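Local coordinates for protein insulinase family protease (Yersinia pestis, PDB 3GO9) that binds zinc and probably belongs to the insulinase (M16) family of metalloproteases, though whether it cleaves peptides remains uncertain, at residues F70-P75 / D158-F163; R76-S81 / G140-S145; T109-T114 / T162-I167. All blocks are in the same frame, centred on the assembly; numbering follows the deposited sequence.

Contact 1: F70-P75 / D158-F163; sequences FAHLLP and DPIATF. With ZN (zinc ion), chain C.
The imidazole of His72 carries Ile160 over one face: Ile160 CB stands 4.0 Å from the centroid of the His72 ring, 29° off its normal, a CH-pi contact in which CG2 also presses on the ring. Near the ring plane, at its edge, lie Asp158 OD2 and the carbonyl of Ala161, whose O is 3.5 Å from His72 CE1. Thr162 CG2 approaches obliquely. With CG anti to the backbone N (chi1 -169°), the ring extends from the helix toward strand 160-162, and NE2 reaches the zinc ion at 2.0 Å. Asp158 OD2 binds the zinc at 1.9 Å, while the backbone O of Ile160 is a longer ligand at 2.4 Å. Two waters complete the site, one of them modelled at a doubtfully short distance. Active M16 peptidases bind zinc through an HxxEH helix motif; the sequence from His72, His-Leu-Leu-Pro-Arg, lacks its glutamate and second histidine, so this zinc is probably not held in the canonical way. An Asx turn shapes the loop: Ile160 N donates to Asp158 OD1 over 3.0 Å, coming from above the carboxylate plane, 61° out of it. The same OD1 makes a salt bridge with Arg76 NH2, so the two carboxylate oxygens have different partners. The other ring nitrogen, ND1, is hydrogen-bonded to Thr109 OG1, a second-shell link that, with the zinc bond at NE2, helps fix the ring's rotation. Pro75, where the helix is kinked, points at the strand, and its CB packs 3.9 Å from Ile160 CD1.

Contact 2: R76-S81 / G140-S145; sequences RLALMS and GNLAVS
Ala78 and Leu142 mark where the end of helix 70-80 meets an irregular connector, their CA atoms 6.3 Å apart; Ser81 and Ala143 form the second close pair, at 6.5 Å between CA atoms. The helix is finishing here: Leu77 O accepts from both Met80 N and Ser81 N, which combines bonds of three- and four-residue spacing. In 140-145, Ala143 centres an inverse gamma turn. No direct hydrogen bond joins the two backbones, but one water does so, donating to Ser81 O at 2.7 Å and accepting from Ala143 N at 3.0 Å. The side chains fill in around this bridge. Leu142 has CG anti to its backbone N (chi1 -176°), which, together with chi2, brings CD1 to 3.7 Å from Ala78 CB. Leu77 slants across Val144 and touches it through CD1, 3.9 Å from Val144 CG2, while its CB rests near the carbonyl of Ala143. Ala143 CB lies 3.2 Å from Ser81 OG, a close polar-apolar approach. Helices 146-153 and 196-206 also cover Leu77, through Val149 and Leu199 among others, making it part of a larger apolar cluster. The connector itself is a helix-to-helix link between 125-140 and 146-153: Ser145 is the N-cap of the second helix, its side chain caps a backbone N there, and its own N bonds Thr148 OG1, a reciprocal pattern consistent with a capping box.

Contact 3: T109-T114 / T162-I167; sequences TSYDFT and TFPQNI
Tyr111 spans several residues of 162-167. From CB, CG lies anti to the carbonyl carbon (chi1 -66°), which carries the ring past the carbonyl of Phe163, its CD2 lying 4.1 Å from Phe163 O. One atom further on, Tyr111 CE2 meets Pro164 CD at 4.0 Å, and the proline carbon sits at the ring edge, near its plane. At the tip, OH lies 3.9 Å from Ile167 CD1, the two side chains arriving from opposite directions; the hydroxyl's polar partner is Trp172 NE1. The carbonyl that Tyr111 passes is gripped by Ser110, whose OG donates to Phe163 O over 2.6 Å from above the carbonyl plane. Next to it, Phe163 N donates to Thr109 O over 3.0 Å, with an N-H...O angle of 150°. Thr109 O also receives a CA-H...O contact from Thr162 CA at 3.1 Å. Phe113 lays one ring face on its neighbour Ser110 CB, and its CZ reaches Phe163 CB obliquely at 4.0 Å. The peptide before Pro164 is cis, and the tight bend is held by Thr162 OG1, which donates to Pro164 O. Thr109 and Thr162 form a parallel bridge at the ends of strands 107-109 and 160-162, the latter one of the two outermost strands of the mixed sheet within this chain. Beyond this bridge segment 109-114 turns back into strand 114-120, while 162-167 leads on to helix 170-175, whose Trp172 packs on Pro164 and Ile167.

How the contacts relate
Along the chain the segments run 70-75, 76-81, 109-114, 140-145, 158-163 and 162-167, so contact 2 falls wholly within the span of contact 1 while contacts 2 and 3 interleave. Contacts 1 and 2 use successive parts of helix 70-80; their centres are 12 Å apart, and Leu74 packing on Leu142 joins them. Contacts 1 and 3 share Thr162 and Phe163, have centres 9 Å apart, and are linked by a probable hydrogen bond between Thr109 N and Ala161 O. Contacts 2 and 3 do not touch, with centres 20 Å apart. The zinc site of contact 1 thus lies between the helical periphery and the sheet edge of the M16 domain.

Contact 1: F70-P75 / D158-F163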
ATOM      1  N   PHE A  70     -21.164   7.799   4.783  1.00  9.50           N
ATOM      2  CA  PHE A  70     -21.937   7.111   3.739  1.00  8.50           C
ATOM      3  C   PHE A  70     -21.082   6.101   2.971  1.00  8.45           C
ATOM      4  O   PHE A  70     -21.521   4.966   2.736  1.00  8.39           O
ATOM      5  CB  PHE A  70     -22.586   8.101   2.756  1.00  8.03           C
ATOM      6  CG  PHE A  70     -23.859   8.732   3.223  1.00  8.54           C
ATOM      7  CD1 PHE A  70     -24.281   8.710   4.542  1.00  9.30           C
ATOM      8  CD2 PHE A  70     -24.682   9.330   2.282  1.00  8.85           C
ATOM      9  CE1 PHE A  70     -25.499   9.258   4.883  1.00 11.74           C
ATOM     10  CE2 PHE A  70     -25.874   9.888   2.626  1.00 11.75           C
ATOM     11  CZ  PHE A  70     -26.281   9.876   3.926  1.00 10.98           C
ATOM     12  N   ALA A  71     -19.870   6.462   2.605  1.00  7.73           N
ATOM     13  CA  ALA A  71     -19.069   5.525   1.788  1.00  7.17           C
ATOM     14  C   ALA A  71     -18.718   4.285   2.592  1.00  7.79           C
ATOM     15  O   ALA A  71     -18.559   3.171   2.050  1.00  8.86           O
ATOM     16  CB  ALA A  71     -17.789   6.203   1.332  1.00  8.02           C
ATOM     17  N   HIS A  72     -18.520   4.460   3.888  1.00  9.26           N
ATOM     18  CA  HIS A  72     -18.192   3.292   4.756  1.00  9.83           C
ATOM     19  C   HIS A  72     -19.417   2.407   5.017  1.00  9.28           C
ATOM     20  O   HIS A  72     -19.259   1.198   5.300  1.00  9.78           O
ATOM     21  CB  HIS A  72     -17.563   3.800   6.044  1.00 10.31           C
ATOM     22  CG  HIS A  72     -16.955   2.732   6.891  1.00 11.46           C
ATOM     23  ND1 HIS A  72     -15.730   2.177   6.585  1.00 11.95           N
ATOM     24  CD2 HIS A  72     -17.333   2.212   8.075  1.00 16.58           C
ATOM     25  CE1 HIS A  72     -15.410   1.310   7.535  1.00 13.34           C
ATOM     26  NE2 HIS A  72     -16.386   1.288   8.416  1.00 11.84           N
ATOM     27  N   LEU A  73     -20.603   2.979   4.992  1.00  8.72           N
ATOM     28  CA  LEU A  73     -21.854   2.244   5.253  1.00  9.21           C
ATOM     29  C   LEU A  73     -22.280   1.366   4.079  1.00  8.51           C
ATOM     30  O   LEU A  73     -22.746   0.239   4.247  1.00  8.98           O
ATOM     31  CB  LEU A  73     -23.008   3.180   5.638  1.00  9.62           C
ATOM     32  CG  LEU A  73     -24.372   2.562   5.912  1.00 11.50           C
ATOM     33  CD1 LEU A  73     -24.292   1.514   6.955  1.00 13.86           C
ATOM     34  CD2 LEU A  73     -25.385   3.625   6.292  1.00 12.30           C
ATOM     35  N   LEU A  74     -22.100   1.880   2.855  1.00  9.29           N
ATOM     36  CA  LEU A  74     -22.596   1.187   1.660  1.00  9.12           C
ATOM     37  C   LEU A  74     -22.152  -0.269   1.623  1.00  8.48           C
ATOM     38  O   LEU A  74     -22.974  -1.128   1.394  1.00  9.19           O
ATOM     39  CB  LEU A  74     -22.219   1.935   0.372  1.00  9.43           C
ATOM     40  CG  LEU A  74     -22.805   3.324   0.118  1.00  8.31           C
ATOM     41  CD1 LEU A  74     -22.167   3.995  -1.128  1.00  9.88           C
ATOM     42  CD2 LEU A  74     -24.329   3.218   0.011  1.00  9.56           C
ATOM     43  N   PRO A  75     -20.853  -0.569   1.823  1.00  8.87           N
ATOM     44  CA  PRO A  75     -20.511  -1.970   1.708  1.00  8.42           C
ATOM     45  C   PRO A  75     -21.116  -2.855   2.773  1.00  9.35           C
ATOM     46  O   PRO A  75     -21.316  -4.062   2.510  1.00  9.33           O
ATOM     47  CB  PRO A  75     -18.972  -1.976   1.801  1.00  9.68           C
ATOM     48  CG  PRO A  75     -18.590  -0.649   2.164  1.00 13.21           C
ATOM     49  CD  PRO A  75     -19.657   0.282   1.955  1.00  9.69           C
ATOM     50  N   ASP A 158     -18.253  -4.703  13.164  1.00 13.91           N
ATOM     51  CA  ASP A 158     -18.075  -3.894  11.956  1.00 14.70           C
ATOM     52  C   ASP A 158     -17.206  -4.652  11.011  1.00 13.91           C
ATOM     53  O   ASP A 158     -15.986  -4.714  11.189  1.00 15.23           O
ATOM     54  CB  ASP A 158     -17.405  -2.600  12.330  1.00 15.11           C
ATOM     55  CG  ASP A 158     -17.027  -1.829  11.151  1.00 16.94           C
ATOM     56  OD1 ASP A 158     -17.702  -2.011  10.060  1.00 15.62           O
ATOM     57  OD2 ASP A 158     -16.012  -1.109  11.339  1.00 20.48           O
ATOM     58  N   PRO A 159     -17.815  -5.240   9.955  1.00 13.82           N
ATOM     59  CA  PRO A 159     -16.971  -6.008   9.056  1.00 14.42           C
ATOM     60  C   PRO A 159     -16.199  -5.156   8.066  1.00 13.06           C
ATOM     61  O   PRO A 159     -15.377  -5.681   7.335  1.00 15.12           O
ATOM     62  CB  PRO A 159     -17.978  -6.897   8.323  1.00 14.20           C
ATOM     63  CG  PRO A 159     -19.183  -6.085   8.246  1.00 14.63           C
ATOM     64  CD  PRO A 159     -19.220  -5.249   9.547  1.00 14.23           C
ATOM     65  N   ILE A 160     -16.441  -3.850   8.030  1.00 10.47           N
ATOM     66  CA  ILE A 160     -15.810  -2.971   7.046  1.00 10.38           C
ATOM     67  C   ILE A 160     -14.591  -2.250   7.645  1.00 11.31           C
ATOM     68  O   ILE A 160     -14.701  -1.544   8.662  1.00 11.23           O
ATOM     69  CB  ILE A 160     -16.830  -1.913   6.521  1.00 10.54           C
ATOM     70  CG1 ILE A 160     -18.141  -2.607   6.092  1.00 11.72           C
ATOM     71  CG2 ILE A 160     -16.235  -1.102   5.308  1.00 13.29           C
ATOM     72  CD1 ILE A 160     -17.988  -3.798   5.104  1.00 12.49           C
ATOM     73  N   ALA A 161     -13.443  -2.456   7.047  1.00  9.32           N
ATOM     74  CA  ALA A 161     -12.207  -1.897   7.534  1.00  9.53           C
ATOM     75  C   ALA A 161     -11.946  -0.564   6.917  1.00 10.52           C
ATOM     76  O   ALA A 161     -12.634  -0.140   5.959  1.00  9.20           O
ATOM     77  CB  ALA A 161     -11.033  -2.842   7.219  1.00 11.75           C
ATOM     78  N   THR A 162     -10.938   0.102   7.443  1.00 12.32           N
ATOM     79  CA  THR A 162     -10.472   1.324   6.815  1.00 11.84           C
ATOM     80  C   THR A 162      -9.037   1.193   6.315  1.00 12.26           C
ATOM     81  O   THR A 162      -8.311   0.283   6.697  1.00 12.27           O
ATOM     82  CB  THR A 162     -10.507   2.498   7.827  1.00 11.29           C
ATOM     83  OG1 THR A 162      -9.726   2.177   8.987  1.00 13.55           O
ATOM     84  CG2 THR A 162     -11.941   2.790   8.288  1.00 12.49           C
ATOM     85  N   PHE A 163      -8.644   2.074   5.414  1.00 12.54           N
ATOM     86  CA  PHE A 163      -7.222   2.294   5.123  1.00 13.81           C
ATOM     87  C   PHE A 163      -6.898   3.768   5.342  1.00 14.25           C
ATOM     88  O   PHE A 163      -7.581   4.621   4.766  1.00 12.76           O
ATOM     89  CB  PHE A 163      -6.848   1.934   3.711  1.00 14.16           C
ATOM     90  CG  PHE A 163      -5.404   2.191   3.443  1.00 15.90           C
ATOM     91  CD1 PHE A 163      -4.450   1.314   3.969  1.00 19.37           C
ATOM     92  CD2 PHE A 163      -4.987   3.372   2.832  1.00 17.20           C
ATOM     93  CE1 PHE A 163      -3.105   1.585   3.806  1.00 22.59           C
ATOM     94  CE2 PHE A 163      -3.628   3.653   2.665  1.00 24.38           C
ATOM     95  CZ  PHE A 163      -2.692   2.737   3.159  1.00 21.52           C
TER
HETATM   96 ZN    ZN C 602     -15.709   0.167   9.956  0.50 17.50          ZN
HETATM   97  O   HOH W   1     -16.804   1.068  10.778  1.00 15.62           O
HETATM   98  O   HOH W   2     -13.951   0.689  10.425  1.00 28.86           O

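Contact 2: R76-S81 / G140-S145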
ATOM      1  N   ARG A  76     -21.432  -2.301   3.953  1.00  8.38           N
ATOM      2  CA  ARG A  76     -22.078  -3.120   4.963  1.00  9.56           C
ATOM      3  C   ARG A  76     -23.490  -3.558   4.481  1.00  8.90           C
ATOM      4  O   ARG A  76     -23.975  -4.660   4.771  1.00 10.15           O
ATOM      5  CB  ARG A  76     -22.177  -2.343   6.274  1.00 11.03           C
ATOM      6  CG  ARG A  76     -22.447  -3.303   7.438  1.00 13.85           C
ATOM      7  CD  ARG A  76     -22.612  -2.548   8.734  1.00 17.56           C
ATOM      8  NE  ARG A  76     -21.411  -1.869   9.218  1.00 17.97           N
ATOM      9  CZ  ARG A  76     -21.316  -1.405  10.461  1.00 24.39           C
ATOM     10  NH1 ARG A  76     -22.339  -1.545  11.302  1.00 23.53           N
ATOM     11  NH2 ARG A  76     -20.220  -0.765  10.876  1.00 23.79           N
ATOM     12  N   LEU A  77     -24.149  -2.694   3.729  1.00  8.99           N
ATOM     13  CA  LEU A  77     -25.459  -3.026   3.149  1.00  7.39           C
ATOM     14  C   LEU A  77     -25.386  -4.298   2.250  1.00  9.16           C
ATOM     15  O   LEU A  77     -26.269  -5.156   2.336  1.00 10.39           O
ATOM     16  CB  LEU A  77     -26.060  -1.823   2.401  1.00  8.57           C
ATOM     17  CG  LEU A  77     -26.208  -0.580   3.209  1.00 10.37           C
ATOM     18  CD1 LEU A  77     -26.811   0.547   2.285  1.00 13.87           C
ATOM     19  CD2 LEU A  77     -27.073  -0.748   4.482  1.00 10.96           C
ATOM     20  N   ALA A  78     -24.345  -4.361   1.432  1.00  9.57           N
ATOM     21  CA  ALA A  78     -24.081  -5.415   0.500  1.00 10.41           C
ATOM     22  C   ALA A  78     -23.912  -6.767   1.223  1.00 11.48           C
ATOM     23  O   ALA A  78     -24.124  -7.827   0.619  1.00 11.74           O
ATOM     24  CB  ALA A  78     -22.816  -5.097  -0.392  1.00 10.23           C
ATOM     25  N   LEU A  79     -23.568  -6.728   2.520  1.00 12.33           N
ATOM     26  CA  LEU A  79     -23.480  -7.949   3.348  1.00 13.11           C
ATOM     27  C   LEU A  79     -24.784  -8.271   4.052  1.00 13.66           C
ATOM     28  O   LEU A  79     -24.964  -9.375   4.564  1.00 18.15           O
ATOM     29  CB  LEU A  79     -22.364  -7.827   4.397  1.00 12.99           C
ATOM     30  CG  LEU A  79     -20.989  -7.615   3.819  1.00 11.15           C
ATOM     31  CD1 LEU A  79     -19.884  -7.200   4.887  1.00 14.26           C
ATOM     32  CD2 LEU A  79     -20.497  -8.874   3.043  1.00 14.92           C
HETATM   33  N   MSE A  80     -25.708  -7.326   4.161  1.00 14.39           N
HETATM   34  CA  MSE A  80     -26.999  -7.606   4.767  1.00 13.95           C
HETATM   35  C   MSE A  80     -27.857  -8.348   3.778  1.00 14.36           C
HETATM   36  O   MSE A  80     -28.563  -9.285   4.138  1.00 16.15           O
HETATM   37  CB  MSE A  80     -27.711  -6.314   5.162  1.00 15.64           C
HETATM   38  CG  MSE A  80     -26.965  -5.425   6.084  1.00 17.70           C
HETATM   39 SE   MSE A  80     -26.620  -6.211   7.840  0.60 20.70          SE
HETATM   40  CE  MSE A  80     -25.033  -7.069   7.556  1.00 18.85           C
ATOM     41  N   SER A  81     -27.848  -7.902   2.533  1.00 12.18           N
ATOM     42  CA  SER A  81     -28.712  -8.506   1.540  1.00 12.49           C
ATOM     43  C   SER A  81     -28.189  -8.169   0.173  1.00 11.18           C
ATOM     44  O   SER A  81     -27.589  -7.088  -0.013  1.00 10.68           O
ATOM     45  CB  SER A  81     -30.155  -8.038   1.729  1.00 15.03           C
ATOM     46  OG  SER A  81     -30.432  -6.894   0.998  1.00 20.61           O
ATOM     47  N   GLY A 140     -24.044  -2.030  -9.044  1.00  9.76           N
ATOM     48  CA  GLY A 140     -25.183  -1.383  -9.716  1.00 11.82           C
ATOM     49  C   GLY A 140     -26.566  -1.538  -9.160  1.00 13.20           C
ATOM     50  O   GLY A 140     -27.475  -0.866  -9.667  1.00 13.85           O
ATOM     51  N   ASN A 141     -26.768  -2.410  -8.169  1.00 10.67           N
ATOM     52  CA  ASN A 141     -28.123  -2.645  -7.637  1.00  9.61           C
ATOM     53  C   ASN A 141     -28.095  -2.855  -6.123  1.00  9.83           C
ATOM     54  O   ASN A 141     -28.815  -3.669  -5.570  1.00 11.64           O
ATOM     55  CB  ASN A 141     -28.763  -3.846  -8.327  1.00 10.37           C
ATOM     56  CG  ASN A 141     -30.282  -3.922  -8.128  1.00 10.45           C
ATOM     57  OD1 ASN A 141     -30.949  -2.933  -7.925  1.00 12.16           O
ATOM     58  ND2 ASN A 141     -30.814  -5.146  -8.133  1.00  9.27           N
ATOM     59  N   LEU A 142     -27.292  -2.061  -5.465  1.00 10.40           N
ATOM     60  CA  LEU A 142     -27.095  -2.176  -3.996  1.00  9.85           C
ATOM     61  C   LEU A 142     -28.437  -2.045  -3.268  1.00 10.87           C
ATOM     62  O   LEU A 142     -29.266  -1.216  -3.641  1.00 10.19           O
ATOM     63  CB  LEU A 142     -26.108  -1.110  -3.516  1.00 11.42           C
ATOM     64  CG  LEU A 142     -25.731  -1.177  -2.038  1.00 11.90           C
ATOM     65  CD1 LEU A 142     -24.933  -2.436  -1.779  1.00 11.48           C
ATOM     66  CD2 LEU A 142     -24.921   0.089  -1.597  1.00 14.09           C
ATOM     67  N   ALA A 143     -28.656  -2.892  -2.257  1.00 11.21           N
ATOM     68  CA  ALA A 143     -29.915  -2.954  -1.543  1.00 12.65           C
ATOM     69  C   ALA A 143     -29.933  -1.874  -0.468  1.00 13.18           C
ATOM     70  O   ALA A 143     -29.494  -2.084   0.640  1.00 14.53           O
ATOM     71  CB  ALA A 143     -30.141  -4.390  -0.931  1.00 13.33           C
ATOM     72  N   VAL A 144     -30.391  -0.686  -0.833  1.00 14.35           N
ATOM     73  CA  VAL A 144     -30.369   0.457   0.060  1.00 14.61           C
ATOM     74  C   VAL A 144     -31.834   0.751   0.402  1.00 16.41           C
ATOM     75  O   VAL A 144     -32.594   1.235  -0.420  1.00 16.73           O
ATOM     76  CB  VAL A 144     -29.715   1.694  -0.615  1.00 14.26           C
ATOM     77  CG1 VAL A 144     -29.623   2.858   0.406  1.00 15.66           C
ATOM     78  CG2 VAL A 144     -28.326   1.341  -1.184  1.00 15.02           C
ATOM     79  N   SER A 145     -32.231   0.382   1.597  1.00 17.41           N
ATOM     80  CA  SER A 145     -33.587   0.604   2.036  1.00 17.64           C
ATOM     81  C   SER A 145     -33.607   0.884   3.500  1.00 17.89           C
ATOM     82  O   SER A 145     -32.605   0.695   4.191  1.00 16.47           O
ATOM     83  CB  SER A 145     -34.424  -0.643   1.745  1.00 18.49           C
ATOM     84  OG  SER A 145     -34.016  -1.723   2.573  1.00 18.77           O
TER
HETATM   85  O   HOH W   3     -26.943  -5.338  -2.005  1.00 12.24           O

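Contact 3: T109-T114 / T162-I167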
ATOM      1  N   THR A 109     -12.684   0.682   3.244  1.00  8.42           N
ATOM      2  CA  THR A 109     -12.949   2.002   2.691  1.00  9.44           C
ATOM      3  C   THR A 109     -11.938   3.027   3.170  1.00  9.83           C
ATOM      4  O   THR A 109     -11.338   2.879   4.242  1.00 11.45           O
ATOM      5  CB  THR A 109     -14.357   2.495   3.000  1.00 10.20           C
ATOM      6  OG1 THR A 109     -14.462   2.911   4.338  1.00 13.48           O
ATOM      7  CG2 THR A 109     -15.404   1.405   2.700  1.00 10.98           C
ATOM      8  N   SER A 110     -11.708   4.049   2.370  1.00  9.48           N
ATOM      9  CA  SER A 110     -10.642   4.966   2.662  1.00  8.62           C
ATOM     10  C   SER A 110     -11.050   6.358   2.185  1.00  8.85           C
ATOM     11  O   SER A 110     -12.240   6.629   1.987  1.00  8.72           O
ATOM     12  CB  SER A 110      -9.345   4.418   2.011  1.00 10.01           C
ATOM     13  OG  SER A 110      -8.200   5.184   2.353  1.00 10.52           O
ATOM     14  N   TYR A 111     -10.083   7.257   2.071  1.00  8.67           N
ATOM     15  CA  TYR A 111     -10.340   8.616   1.659  1.00  9.29           C
ATOM     16  C   TYR A 111     -10.781   8.713   0.220  1.00 10.65           C
ATOM     17  O   TYR A 111     -11.637   9.476  -0.119  1.00  9.65           O
ATOM     18  CB  TYR A 111      -9.022   9.411   1.892  1.00  9.83           C
ATOM     19  CG  TYR A 111      -8.668   9.520   3.315  1.00  6.90           C
ATOM     20  CD1 TYR A 111      -9.312  10.462   4.143  1.00  9.36           C
ATOM     21  CD2 TYR A 111      -7.751   8.663   3.924  1.00  8.16           C
ATOM     22  CE1 TYR A 111      -9.010  10.512   5.520  1.00 10.31           C
ATOM     23  CE2 TYR A 111      -7.449   8.746   5.265  1.00  9.34           C
ATOM     24  CZ  TYR A 111      -8.074   9.682   6.063  1.00  9.22           C
ATOM     25  OH  TYR A 111      -7.778   9.743   7.427  1.00 10.73           O
ATOM     26  N   ASP A 112     -10.135   7.930  -0.662  1.00  9.65           N
ATOM     27  CA  ASP A 112     -10.358   8.043  -2.096  1.00 10.34           C
ATOM     28  C   ASP A 112     -10.678   6.755  -2.809  1.00 10.92           C
ATOM     29  O   ASP A 112     -10.782   6.753  -4.028  1.00 11.21           O
ATOM     30  CB  ASP A 112      -9.211   8.787  -2.819  1.00 11.43           C
ATOM     31  CG  ASP A 112      -7.906   8.079  -2.814  1.00 16.13           C
ATOM     32  OD1 ASP A 112      -7.835   6.954  -2.298  1.00 18.84           O
ATOM     33  OD2 ASP A 112      -6.917   8.710  -3.307  1.00 19.31           O
ATOM     34  N   PHE A 113     -10.933   5.705  -2.044  1.00  8.99           N
ATOM     35  CA  PHE A 113     -11.349   4.441  -2.609  1.00  9.31           C
ATOM     36  C   PHE A 113     -12.135   3.594  -1.639  1.00  8.46           C
ATOM     37  O   PHE A 113     -12.066   3.755  -0.420  1.00  9.40           O
ATOM     38  CB  PHE A 113     -10.152   3.621  -3.176  1.00 10.37           C
ATOM     39  CG  PHE A 113      -9.279   3.025  -2.140  1.00 10.01           C
ATOM     40  CD1 PHE A 113      -9.526   1.739  -1.630  1.00 12.00           C
ATOM     41  CD2 PHE A 113      -8.170   3.741  -1.642  1.00 11.46           C
ATOM     42  CE1 PHE A 113      -8.692   1.184  -0.675  1.00 16.75           C
ATOM     43  CE2 PHE A 113      -7.367   3.190  -0.624  1.00 11.88           C
ATOM     44  CZ  PHE A 113      -7.591   1.933  -0.187  1.00 14.07           C
ATOM     45  N   THR A 114     -12.876   2.656  -2.228  1.00  8.01           N
ATOM     46  CA  THR A 114     -13.431   1.475  -1.541  1.00  8.32           C
ATOM     47  C   THR A 114     -12.946   0.233  -2.272  1.00  8.75           C
ATOM     48  O   THR A 114     -13.023   0.156  -3.509  1.00  9.81           O
ATOM     49  CB  THR A 114     -14.947   1.541  -1.623  1.00  8.28           C
ATOM     50  OG1 THR A 114     -15.365   2.717  -0.915  1.00  9.64           O
ATOM     51  CG2 THR A 114     -15.657   0.363  -0.959  1.00  9.68           C
ATOM     52  N   THR A 162     -10.938   0.102   7.443  1.00 12.32           N
ATOM     53  CA  THR A 162     -10.472   1.324   6.815  1.00 11.84           C
ATOM     54  C   THR A 162      -9.037   1.193   6.315  1.00 12.26           C
ATOM     55  O   THR A 162      -8.311   0.283   6.697  1.00 12.27           O
ATOM     56  CB  THR A 162     -10.507   2.498   7.827  1.00 11.29           C
ATOM     57  OG1 THR A 162      -9.726   2.177   8.987  1.00 13.55           O
ATOM     58  CG2 THR A 162     -11.941   2.790   8.288  1.00 12.49           C
ATOM     59  N   PHE A 163      -8.644   2.074   5.414  1.00 12.54           N
ATOM     60  CA  PHE A 163      -7.222   2.294   5.123  1.00 13.81           C
ATOM     61  C   PHE A 163      -6.898   3.768   5.342  1.00 14.25           C
ATOM     62  O   PHE A 163      -7.581   4.621   4.766  1.00 12.76           O
ATOM     63  CB  PHE A 163      -6.848   1.934   3.711  1.00 14.16           C
ATOM     64  CG  PHE A 163      -5.404   2.191   3.443  1.00 15.90           C
ATOM     65  CD1 PHE A 163      -4.450   1.314   3.969  1.00 19.37           C
ATOM     66  CD2 PHE A 163      -4.987   3.372   2.832  1.00 17.20           C
ATOM     67  CE1 PHE A 163      -3.105   1.585   3.806  1.00 22.59           C
ATOM     68  CE2 PHE A 163      -3.628   3.653   2.665  1.00 24.38           C
ATOM     69  CZ  PHE A 163      -2.692   2.737   3.159  1.00 21.52           C
ATOM     70  N   PRO A 164      -5.859   4.091   6.148  1.00 14.64           N
ATOM     71  CA  PRO A 164      -5.094   3.215   7.019  1.00 14.57           C
ATOM     72  C   PRO A 164      -5.999   2.426   7.962  1.00 13.95           C
ATOM     73  O   PRO A 164      -7.155   2.796   8.275  1.00 12.09           O
ATOM     74  CB  PRO A 164      -4.165   4.199   7.792  1.00 14.81           C
ATOM     75  CG  PRO A 164      -3.961   5.306   6.821  1.00 16.37           C
ATOM     76  CD  PRO A 164      -5.355   5.465   6.219  1.00 15.30           C
ATOM     77  N   GLN A 165      -5.468   1.309   8.445  1.00 16.49           N
ATOM     78  CA  GLN A 165      -6.227   0.411   9.234  1.00 16.92           C
ATOM     79  C   GLN A 165      -6.714   1.004  10.566  1.00 16.70           C
ATOM     80  O   GLN A 165      -7.813   0.697  11.039  1.00 15.40           O
ATOM     81  CB  GLN A 165      -5.411  -0.878   9.451  1.00 19.66           C
ATOM     82  CG  GLN A 165      -5.994  -1.788  10.421  1.00 25.80           C
ATOM     83  CD  GLN A 165      -5.340  -3.170  10.353  1.00 32.93           C
ATOM     84  OE1 GLN A 165      -5.981  -4.180  10.618  1.00 36.16           O
ATOM     85  NE2 GLN A 165      -4.055  -3.205   9.970  1.00 38.01           N
ATOM     86  N   ASN A 166      -5.907   1.917  11.138  1.00 16.90           N
ATOM     87  CA  ASN A 166      -6.282   2.563  12.362  1.00 16.56           C
ATOM     88  C   ASN A 166      -6.169   4.080  12.192  1.00 15.66           C
ATOM     89  O   ASN A 166      -5.075   4.651  12.251  1.00 14.84           O
ATOM     90  CB  ASN A 166      -5.395   2.100  13.542  1.00 18.28           C
ATOM     91  CG  ASN A 166      -5.757   2.798  14.830  1.00 19.78           C
ATOM     92  OD1 ASN A 166      -6.784   3.505  14.933  1.00 25.41           O
ATOM     93  ND2 ASN A 166      -4.930   2.575  15.870  1.00 26.25           N
ATOM     94  N   ILE A 167      -7.308   4.689  11.911  1.00 13.86           N
ATOM     95  CA  ILE A 167      -7.350   6.156  11.626  1.00 13.46           C
ATOM     96  C   ILE A 167      -7.075   6.927  12.881  1.00 13.36           C
ATOM     97  O   ILE A 167      -6.678   8.086  12.827  1.00 11.82           O
ATOM     98  CB  ILE A 167      -8.742   6.492  11.066  1.00 14.53           C
ATOM     99  CG1 ILE A 167      -8.986   5.743   9.733  1.00 13.07           C
ATOM    100  CG2 ILE A 167      -8.923   7.952  10.866  1.00 13.82           C
ATOM    101  CD1 ILE A 167      -8.089   6.064   8.552  1.00 10.91           C
TER